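Local coordinates for protein 5'-deoxynucleotidase (Pyrococcus horikoshii, PDB 2CQZ) that probably hydrolyses 2'-deoxyribonucleoside 5'-phosphates to deoxyribonucleosides and phosphate as a metal-dependent, homodimeric HD-domain enzyme, at residues L45-V50 against E166-S171. Residues are numbered along the deposited sequence; the frame is centred on the assembly and turned at random.
Sequences LVLADV and EDILNS
Ile168 reaches from helix 166-173 to Leu47 and Val50 on helix 33-53, a compact example of how one long apolar side chain can bridge two helices whose backbones stay well separated. The nearest CA atoms, those of Leu47 and Ile168, are 9.6 Å apart, and the interval is spanned by methyl groups. The CB of Ile168 points at the other helix, and its longer branch is extended (chi2 173°), which carries CD1 to the outer end of the side chain. There CD1 meets CD2 of Leu47 at 4.0 Å, the two side chains crossing at a slant. CD1 of Ile168 also lies 4.3 Å from CG1 of Val50, one turn further along helix 33-53, so that a single methyl touches two successive turns. Val50 offers its branch directly, with CB facing Ile168. Leu47 starts out to one side and is brought round by its torsions: chi1 of -69° sets CG beside the backbone N, and with CD1 extended away from CA, CD2 is the methyl that turns to Ile168. The contact is small, burying 95 Å² in all, and wholly apolar. Beside it, Asp167 forms a salt bridge with Arg54, while its carbonyl O accepts both the backbone N and OG of Ser171, from opposite faces of the carbonyl plane. Within the HD domain the side chain of Leu47 is about 13 Å from the bound nickel ion, outside its coordination shell. Leu47 also packs on Leu122, Ile125 and Leu129 of helix 118-140 and on Leu165, Leu169 rests against helix 152-157, and Ile5 of the second subunit packs on Ile168.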
ATOM      1  N   LEU A  45     -26.855  10.121 -10.568  1.00 32.22           N
ATOM      2  CA  LEU A  45     -27.406   9.781 -11.873  1.00 32.09           C
ATOM      3  C   LEU A  45     -28.532   8.763 -11.735  1.00 33.14           C
ATOM      4  O   LEU A  45     -29.652   8.971 -12.208  1.00 33.71           O
ATOM      5  CB  LEU A  45     -26.303   9.218 -12.782  1.00 31.44           C
ATOM      6  CG  LEU A  45     -26.733   8.725 -14.168  1.00 32.15           C
ATOM      7  CD1 LEU A  45     -27.541   9.799 -14.891  1.00 34.91           C
ATOM      8  CD2 LEU A  45     -25.504   8.349 -14.967  1.00 26.19           C
ATOM      9  N   VAL A  46     -28.219   7.655 -11.079  1.00 33.49           N
ATOM     10  CA  VAL A  46     -29.182   6.584 -10.867  1.00 32.49           C
ATOM     11  C   VAL A  46     -30.466   7.055 -10.181  1.00 33.30           C
ATOM     12  O   VAL A  46     -31.568   6.742 -10.645  1.00 33.93           O
ATOM     13  CB  VAL A  46     -28.527   5.456 -10.052  1.00 31.85           C
ATOM     14  CG1 VAL A  46     -29.557   4.417  -9.649  1.00 32.36           C
ATOM     15  CG2 VAL A  46     -27.449   4.807 -10.897  1.00 34.72           C
ATOM     16  N   LEU A  47     -30.324   7.799  -9.081  1.00 33.13           N
ATOM     17  CA  LEU A  47     -31.488   8.309  -8.354  1.00 33.56           C
ATOM     18  C   LEU A  47     -32.280   9.300  -9.192  1.00 34.37           C
ATOM     19  O   LEU A  47     -33.506   9.280  -9.185  1.00 33.78           O
ATOM     20  CB  LEU A  47     -31.069   8.980  -7.044  1.00 33.17           C
ATOM     21  CG  LEU A  47     -30.533   8.059  -5.947  1.00 34.26           C
ATOM     22  CD1 LEU A  47     -30.180   8.884  -4.722  1.00 37.37           C
ATOM     23  CD2 LEU A  47     -31.573   7.009  -5.598  1.00 34.68           C
ATOM     24  N   ALA A  48     -31.580  10.165  -9.918  1.00 35.48           N
ATOM     25  CA  ALA A  48     -32.250  11.146 -10.760  1.00 36.90           C
ATOM     26  C   ALA A  48     -33.244  10.466 -11.695  1.00 38.77           C
ATOM     27  O   ALA A  48     -34.348  10.962 -11.886  1.00 39.69           O
ATOM     28  CB  ALA A  48     -31.228  11.933 -11.560  1.00 37.13           C
ATOM     29  N   ASP A  49     -32.852   9.334 -12.277  1.00 40.69           N
ATOM     30  CA  ASP A  49     -33.731   8.588 -13.173  1.00 43.59           C
ATOM     31  C   ASP A  49     -34.930   8.030 -12.399  1.00 43.67           C
ATOM     32  O   ASP A  49     -36.060   8.076 -12.883  1.00 44.32           O
ATOM     33  CB  ASP A  49     -32.965   7.442 -13.846  1.00 44.34           C
ATOM     34  CG  ASP A  49     -31.911   7.941 -14.835  1.00 53.98           C
ATOM     35  OD1 ASP A  49     -31.090   7.122 -15.321  1.00 58.89           O
ATOM     36  OD2 ASP A  49     -31.906   9.158 -15.135  1.00 63.65           O
ATOM     37  N   VAL A  50     -34.690   7.502 -11.199  1.00 43.53           N
ATOM     38  CA  VAL A  50     -35.781   6.968 -10.398  1.00 43.03           C
ATOM     39  C   VAL A  50     -36.769   8.095 -10.129  1.00 43.68           C
ATOM     40  O   VAL A  50     -37.978   7.923 -10.305  1.00 44.49           O
ATOM     41  CB  VAL A  50     -35.279   6.406  -9.056  1.00 42.52           C
ATOM     42  CG1 VAL A  50     -36.458   6.046  -8.164  1.00 43.37           C
ATOM     43  CG2 VAL A  50     -34.436   5.180  -9.300  1.00 43.81           C
ATOM     44  N   GLU A 166     -38.129   6.197  -0.149  1.00 47.19           N
ATOM     45  CA  GLU A 166     -38.286   5.313   1.011  1.00 48.82           C
ATOM     46  C   GLU A 166     -37.891   3.837   0.766  1.00 48.39           C
ATOM     47  O   GLU A 166     -37.084   3.247   1.506  1.00 47.50           O
ATOM     48  CB  GLU A 166     -39.740   5.391   1.485  1.00 48.45           C
ATOM     49  CG  GLU A 166     -40.216   4.188   2.285  1.00 52.96           C
ATOM     50  CD  GLU A 166     -41.727   4.163   2.455  1.00 57.87           C
ATOM     51  OE1 GLU A 166     -42.419   4.907   1.724  1.00 59.42           O
ATOM     52  OE2 GLU A 166     -42.226   3.392   3.307  1.00 59.09           O
ATOM     53  N   ASP A 167     -38.462   3.248  -0.280  1.00 47.66           N
ATOM     54  CA  ASP A 167     -38.188   1.860  -0.616  1.00 47.34           C
ATOM     55  C   ASP A 167     -36.693   1.586  -0.682  1.00 46.43           C
ATOM     56  O   ASP A 167     -36.201   0.581  -0.152  1.00 46.71           O
ATOM     57  CB  ASP A 167     -38.835   1.507  -1.956  1.00 47.77           C
ATOM     58  CG  ASP A 167     -38.302   2.355  -3.107  1.00 52.38           C
ATOM     59  OD1 ASP A 167     -38.090   3.569  -2.899  1.00 56.74           O
ATOM     60  OD2 ASP A 167     -38.109   1.815  -4.220  1.00 55.53           O
ATOM     61  N   ILE A 168     -35.970   2.478  -1.345  1.00 44.52           N
ATOM     62  CA  ILE A 168     -34.531   2.336  -1.497  1.00 42.46           C
ATOM     63  C   ILE A 168     -33.789   2.461  -0.165  1.00 42.13           C
ATOM     64  O   ILE A 168     -32.900   1.667   0.139  1.00 39.90           O
ATOM     65  CB  ILE A 168     -33.998   3.390  -2.478  1.00 42.57           C
ATOM     66  CG1 ILE A 168     -34.668   3.200  -3.843  1.00 41.71           C
ATOM     67  CG2 ILE A 168     -32.492   3.290  -2.575  1.00 41.53           C
ATOM     68  CD1 ILE A 168     -34.356   4.286  -4.844  1.00 43.17           C
ATOM     69  N   LEU A 169     -34.155   3.464   0.630  1.00 42.70           N
ATOM     70  CA  LEU A 169     -33.513   3.670   1.924  1.00 43.65           C
ATOM     71  C   LEU A 169     -33.730   2.449   2.812  1.00 43.29           C
ATOM     72  O   LEU A 169     -32.923   2.154   3.685  1.00 42.17           O
ATOM     73  CB  LEU A 169     -34.079   4.916   2.599  1.00 43.74           C
ATOM     74  CG  LEU A 169     -33.949   6.188   1.765  1.00 45.41           C
ATOM     75  CD1 LEU A 169     -34.522   7.370   2.552  1.00 45.92           C
ATOM     76  CD2 LEU A 169     -32.478   6.421   1.423  1.00 45.53           C
ATOM     77  N   ASN A 170     -34.832   1.745   2.576  1.00 44.76           N
ATOM     78  CA  ASN A 170     -35.157   0.551   3.343  1.00 46.35           C
ATOM     79  C   ASN A 170     -34.237  -0.597   2.948  1.00 46.10           C
ATOM     80  O   ASN A 170     -33.756  -1.344   3.805  1.00 46.09           O
ATOM     81  CB  ASN A 170     -36.622   0.177   3.117  1.00 47.55           C
ATOM     82  CG  ASN A 170     -37.565   1.010   3.974  1.00 52.02           C
ATOM     83  OD1 ASN A 170     -37.269   2.169   4.309  1.00 55.85           O
ATOM     84  ND2 ASN A 170     -38.710   0.428   4.332  1.00 54.98           N
ATOM     85  N   SER A 171     -33.985  -0.727   1.650  1.00 45.07           N
ATOM     86  CA  SER A 171     -33.090  -1.769   1.155  1.00 45.01           C
ATOM     87  C   SER A 171     -31.681  -1.530   1.693  1.00 44.40           C
ATOM     88  O   SER A 171     -30.936  -2.475   1.942  1.00 43.17           O
ATOM     89  CB  SER A 171     -33.053  -1.763  -0.375  1.00 45.93           C
ATOM     90  OG  SER A 171     -34.345  -1.983  -0.919  1.00 46.51           O
TER